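Local coordinates for adenosine monophosphate-protein transferase (Thermoplasma acidophilum, PDB 1RLH) that is of unknown function but belongs to the adenosine-specific kinase family and may therefore act on adenosine or a related nucleotide, at residues V22-A27 and L98-Y103; K80-N85 and T94-I99. One frame throughout, in Å; residues are numbered along the deposited sequence.

Both contacts are built on strand 94-100 and share L98 and I99, so their centres lie only about 11 Å apart. Contact 1 brings the loop 22-27 against the C-terminal part of the strand and partly faces solvent; contact 2, buried, lays helix 76-89 over the strand closer to the molecule's centre (about 6 Å away, against 13 Å). L98 joins them, since its CD1 meets P24 of the loop and A81 of the helix. Loop and helix also touch directly: V22 N donates to N85 OD1 at 2.7 Å, and P24 CG packs on A81 CB at 3.9 Å. Neither contact can be tied to a substrate site, because the active site of this protein is not established.

Contact 1 of 2, residues V22-A27 and L98-Y103; sequences VIPAEA and LIRNAY
In R100 a chi1 of 174° turns CG away from the backbone N, and a bend at chi3 (-72°) then carries the guanidinium to the loop, close to A25 O. NE and NH2 each lie 3.0 Å from A25 O, which sits obliquely to the guanidinium plane. P24 CB presses on the same group, only 3.1 Å from R100 NH2. E26 OE1, 5.5 Å from R100 NE, is not in contact with it but may add some long-range attraction.

A25 O belongs to a type II beta turn from P24 to A27, closed by the bond from A27 N to P24 O. At the last residue of the turn, A27 CA approaches I99 O at 3.4 Å, a CA-H...O contact. A water accepts from N101 N and donates to E26 O, bridging the two segments. Further back along the strand, L98 crosses the proline ring at about a right angle, its CD1 3.8 Å from P24 CD.

The contact sets the connection between strands 13-20 and 28-34 against the end of strand 94-100. Helix 76-89 covers V22, P24 and L98 through A81, while I99 packs against helix 104-115, and I23 and L98 both reach I29 on strand 28-34.

Contact 2 of 2, residues K80-N85 and T94-I99; sequences KACIEN and TFVILI
Helix 80-85 runs nearly antiparallel to strand 94-99: their axes make 153° and approach to 8.1 Å, with C82 and V96 closest in backbone register. This is the second half of a beta-alpha-beta crossover, in which helix 76-89 links the parallel strands 69-73 and 94-100, with strand 55-61 lying between them in the five-stranded sheet.

C82 enters between V96 and L98. With SG anti to its carbonyl carbon (chi1 -74°), the sulfur comes over the strand backbone there, 3.5 Å from V96 O and 3.8 Å from L98 N. It also touches L98 CG at 3.9 Å and, more loosely, V96 CG1 at 4.2 Å. One turn on, N85 crosses V96 at about a right angle, its CB similarly far from both methyls and its ND2 4.0 Å from V96 CG1. The amide is held from outside the pair, since N85 OD1 accepts from V22 N.

V96 and L98 look towards the helix, whereas I97 points to the other face of the sheet, where it packs on C114 of helix 104-115. Near the start of segment 80-85 and the end of segment 94-99, A81 CB is only 3.3 Å from L98 CD1, tighter than ordinary van der Waals contact.

Contact 1 of 2, residues V22-A27 and L98-Y103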
loop_
_atom_site.group_PDB
_atom_site.type_symbol
_atom_site.label_atom_id
_atom_site.label_comp_id
_atom_site.label_asym_id
_atom_site.label_seq_id
_atom_site.Cartn_x
_atom_site.Cartn_y
_atom_site.Cartn_z
ATOM N N VAL A 22 -7.785 2.246 4.815
ATOM C CA VAL A 22 -7.919 3.069 6.003
ATOM C C VAL A 22 -6.885 4.178 5.856
ATOM O O VAL A 22 -5.682 3.917 5.811
ATOM C CB VAL A 22 -7.610 2.268 7.292
ATOM C CG1 VAL A 22 -7.664 3.188 8.504
ATOM C CG2 VAL A 22 -8.610 1.131 7.447
ATOM N N ILE A 23 -7.360 5.412 5.746
ATOM C CA ILE A 23 -6.474 6.556 5.611
ATOM C C ILE A 23 -6.821 7.549 6.712
ATOM O O ILE A 23 -7.790 8.301 6.600
ATOM C CB ILE A 23 -6.640 7.238 4.229
ATOM C CG1 ILE A 23 -6.401 6.214 3.112
ATOM C CG2 ILE A 23 -5.660 8.392 4.093
ATOM C CD1 ILE A 23 -6.631 6.766 1.719
ATOM N N PRO A 24 -6.047 7.545 7.808
ATOM C CA PRO A 24 -6.297 8.462 8.925
ATOM C C PRO A 24 -6.284 9.917 8.464
ATOM O O PRO A 24 -5.609 10.263 7.494
ATOM C CB PRO A 24 -5.157 8.143 9.891
ATOM C CG PRO A 24 -4.933 6.676 9.653
ATOM C CD PRO A 24 -4.964 6.603 8.139
ATOM N N ALA A 25 -7.032 10.764 9.165
ATOM C CA ALA A 25 -7.127 12.178 8.816
ATOM C C ALA A 25 -5.787 12.821 8.458
ATOM O O ALA A 25 -4.799 12.657 9.169
ATOM C CB ALA A 25 -7.783 12.950 9.962
ATOM N N GLU A 26 -5.777 13.553 7.346
ATOM C CA GLU A 26 -4.595 14.261 6.856
ATOM C C GLU A 26 -3.420 13.383 6.436
ATOM O O GLU A 26 -2.324 13.891 6.209
ATOM C CB GLU A 26 -4.107 15.272 7.900
ATOM C CG GLU A 26 -5.115 16.365 8.238
ATOM C CD GLU A 26 -4.504 17.489 9.057
ATOM O OE1 GLU A 26 -3.915 17.206 10.122
ATOM O OE2 GLU A 26 -4.613 18.661 8.635
ATOM N N ALA A 27 -3.633 12.076 6.328
ATOM C CA ALA A 27 -2.548 11.190 5.931
ATOM C C ALA A 27 -2.511 10.966 4.423
ATOM O O ALA A 27 -3.528 11.060 3.741
ATOM C CB ALA A 27 -2.675 9.851 6.642
ATOM N N LEU A 98 1.899 5.125 5.023
ATOM C CA LEU A 98 1.017 6.223 5.403
ATOM C C LEU A 98 1.904 7.299 6.004
ATOM O O LEU A 98 2.713 7.017 6.884
ATOM C CB LEU A 98 -0.027 5.764 6.425
ATOM C CG LEU A 98 -1.233 5.011 5.857
ATOM C CD1 LEU A 98 -2.072 4.446 6.987
ATOM C CD2 LEU A 98 -2.062 5.953 4.999
ATOM N N ILE A 99 1.766 8.526 5.513
ATOM C CA ILE A 99 2.578 9.634 6.000
ATOM C C ILE A 99 1.710 10.829 6.356
ATOM O O ILE A 99 0.829 11.216 5.598
ATOM C CB ILE A 99 3.605 10.087 4.939
ATOM C CG1 ILE A 99 4.461 8.900 4.499
ATOM C CG2 ILE A 99 4.497 11.185 5.520
ATOM C CD1 ILE A 99 5.317 9.171 3.278
ATOM N N ARG A 100 1.975 11.412 7.516
ATOM C CA ARG A 100 1.226 12.567 7.984
ATOM C C ARG A 100 2.212 13.643 8.432
ATOM O O ARG A 100 3.329 13.335 8.846
ATOM C CB ARG A 100 0.323 12.149 9.149
ATOM C CG ARG A 100 -0.409 13.284 9.829
ATOM C CD ARG A 100 -1.142 12.786 11.069
ATOM N NE ARG A 100 -2.318 11.982 10.749
ATOM C CZ ARG A 100 -3.060 11.360 11.661
ATOM N NH1 ARG A 100 -2.736 11.446 12.943
ATOM N NH2 ARG A 100 -4.132 10.672 11.299
ATOM N N ASN A 101 1.805 14.904 8.334
ATOM C CA ASN A 101 2.660 16.012 8.747
ATOM C C ASN A 101 3.946 16.087 7.931
ATOM O O ASN A 101 5.030 16.278 8.483
ATOM C CB ASN A 101 3.006 15.879 10.234
ATOM C CG ASN A 101 1.783 15.960 11.129
ATOM O OD1 ASN A 101 1.879 15.782 12.344
ATOM N ND2 ASN A 101 0.627 16.236 10.533
ATOM N N ALA A 102 3.824 15.936 6.618
ATOM C CA ALA A 102 4.984 16.001 5.738
ATOM C C ALA A 102 4.736 16.982 4.597
ATOM O O ALA A 102 3.617 17.085 4.087
ATOM C CB ALA A 102 5.293 14.619 5.176
ATOM N N TYR A 103 5.779 17.707 4.204
ATOM C CA TYR A 103 5.657 18.654 3.104
ATOM C C TYR A 103 5.487 17.879 1.803
ATOM O O TYR A 103 5.864 16.710 1.714
ATOM C CB TYR A 103 6.900 19.542 3.009
ATOM C CG TYR A 103 6.899 20.709 3.966
ATOM C CD1 TYR A 103 7.303 20.559 5.291
ATOM C CD2 TYR A 103 6.484 21.973 3.542
ATOM C CE1 TYR A 103 7.295 21.643 6.172
ATOM C CE2 TYR A 103 6.471 23.058 4.410
ATOM C CZ TYR A 103 6.877 22.889 5.720
ATOM O OH TYR A 103 6.871 23.972 6.569
HETATM O O HOH W 1 -0.406 15.501 6.585
#

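Contact 2 of 2, residues K80-N85 and T94-I99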
loop_
_atom_site.group_PDB
_atom_site.type_symbol
_atom_site.label_atom_id
_atom_site.label_comp_id
_atom_site.label_asym_id
_atom_site.label_seq_id
_atom_site.Cartn_x
_atom_site.Cartn_y
_atom_site.Cartn_z
ATOM N N LYS A 80 -0.825 0.905 12.676
ATOM C CA LYS A 80 -1.986 0.025 12.768
ATOM C C LYS A 80 -2.828 0.083 11.499
ATOM O O LYS A 80 -3.381 -0.924 11.067
ATOM C CB LYS A 80 -2.855 0.397 13.974
ATOM C CG LYS A 80 -2.200 0.098 15.311
ATOM C CD LYS A 80 -3.091 0.507 16.472
ATOM C CE LYS A 80 -2.361 0.343 17.791
ATOM N NZ LYS A 80 -1.818 -1.032 17.940
ATOM N N ALA A 81 -2.931 1.268 10.909
ATOM C CA ALA A 81 -3.699 1.425 9.683
ATOM C C ALA A 81 -2.997 0.683 8.546
ATOM O O ALA A 81 -3.655 0.058 7.715
ATOM C CB ALA A 81 -3.854 2.903 9.338
ATOM N N CYS A 82 -1.665 0.751 8.508
ATOM C CA CYS A 82 -0.897 0.057 7.467
ATOM C C CYS A 82 -1.067 -1.450 7.581
ATOM O O CYS A 82 -1.194 -2.152 6.580
ATOM C CB CYS A 82 0.594 0.397 7.562
ATOM S SG CYS A 82 1.022 2.049 6.996
ATOM N N ILE A 83 -1.049 -1.950 8.811
ATOM C CA ILE A 83 -1.218 -3.377 9.041
ATOM C C ILE A 83 -2.603 -3.805 8.571
ATOM O O ILE A 83 -2.747 -4.806 7.868
ATOM C CB ILE A 83 -1.047 -3.720 10.545
ATOM C CG1 ILE A 83 0.416 -3.521 10.954
ATOM C CG2 ILE A 83 -1.483 -5.156 10.813
ATOM C CD1 ILE A 83 0.666 -3.610 12.451
ATOM N N GLU A 84 -3.623 -3.039 8.950
ATOM C CA GLU A 84 -4.992 -3.358 8.558
ATOM C C GLU A 84 -5.147 -3.339 7.035
ATOM O O GLU A 84 -5.806 -4.206 6.462
ATOM C CB GLU A 84 -5.965 -2.363 9.208
ATOM C CG GLU A 84 -7.436 -2.489 8.780
ATOM C CD GLU A 84 -8.061 -3.841 9.091
ATOM O OE1 GLU A 84 -7.483 -4.616 9.881
ATOM O OE2 GLU A 84 -9.150 -4.125 8.547
ATOM N N ASN A 85 -4.538 -2.356 6.379
ATOM C CA ASN A 85 -4.635 -2.266 4.926
ATOM C C ASN A 85 -3.975 -3.454 4.239
ATOM O O ASN A 85 -4.507 -3.979 3.266
ATOM C CB ASN A 85 -4.033 -0.952 4.423
ATOM C CG ASN A 85 -4.896 0.243 4.770
ATOM O OD1 ASN A 85 -6.118 0.125 4.864
ATOM N ND2 ASN A 85 -4.271 1.403 4.950
ATOM N N THR A 94 2.853 -6.798 -1.373
ATOM C CA THR A 94 2.208 -5.499 -1.373
ATOM C C THR A 94 2.842 -4.716 -0.224
ATOM O O THR A 94 3.237 -5.303 0.791
ATOM C CB THR A 94 0.700 -5.597 -1.047
ATOM O OG1 THR A 94 0.041 -6.447 -1.995
ATOM C CG2 THR A 94 0.067 -4.210 -1.062
ATOM N N PHE A 95 2.978 -3.405 -0.394
ATOM C CA PHE A 95 3.463 -2.571 0.694
ATOM C C PHE A 95 2.535 -1.366 0.773
ATOM O O PHE A 95 1.967 -0.935 -0.238
ATOM C CB PHE A 95 4.945 -2.168 0.526
ATOM C CG PHE A 95 5.236 -1.277 -0.652
ATOM C CD1 PHE A 95 5.041 0.100 -0.572
ATOM C CD2 PHE A 95 5.775 -1.809 -1.816
ATOM C CE1 PHE A 95 5.387 0.936 -1.630
ATOM C CE2 PHE A 95 6.127 -0.979 -2.886
ATOM C CZ PHE A 95 5.933 0.393 -2.792
ATOM N N VAL A 96 2.329 -0.874 1.989
ATOM C CA VAL A 96 1.459 0.266 2.233
ATOM C C VAL A 96 2.202 1.237 3.132
ATOM O O VAL A 96 2.727 0.846 4.172
ATOM C CB VAL A 96 0.148 -0.150 2.956
ATOM C CG1 VAL A 96 -0.662 1.092 3.314
ATOM C CG2 VAL A 96 -0.679 -1.082 2.068
ATOM N N ILE A 97 2.253 2.497 2.721
ATOM C CA ILE A 97 2.921 3.523 3.506
ATOM C C ILE A 97 1.923 4.644 3.784
ATOM O O ILE A 97 1.164 5.038 2.903
ATOM C CB ILE A 97 4.135 4.113 2.743
ATOM C CG1 ILE A 97 5.179 3.024 2.489
ATOM C CG2 ILE A 97 4.753 5.254 3.543
ATOM C CD1 ILE A 97 6.268 3.442 1.504
ATOM N N LEU A 98 1.899 5.125 5.023
ATOM C CA LEU A 98 1.017 6.223 5.403
ATOM C C LEU A 98 1.904 7.299 6.004
ATOM O O LEU A 98 2.713 7.017 6.884
ATOM C CB LEU A 98 -0.027 5.764 6.425
ATOM C CG LEU A 98 -1.233 5.011 5.857
ATOM C CD1 LEU A 98 -2.072 4.446 6.987
ATOM C CD2 LEU A 98 -2.062 5.953 4.999
ATOM N N ILE A 99 1.766 8.526 5.513
ATOM C CA ILE A 99 2.578 9.634 6.000
ATOM C C ILE A 99 1.710 10.829 6.356
ATOM O O ILE A 99 0.829 11.216 5.598
ATOM C CB ILE A 99 3.605 10.087 4.939
ATOM C CG1 ILE A 99 4.461 8.900 4.499
ATOM C CG2 ILE A 99 4.497 11.185 5.520
ATOM C CD1 ILE A 99 5.317 9.171 3.278
#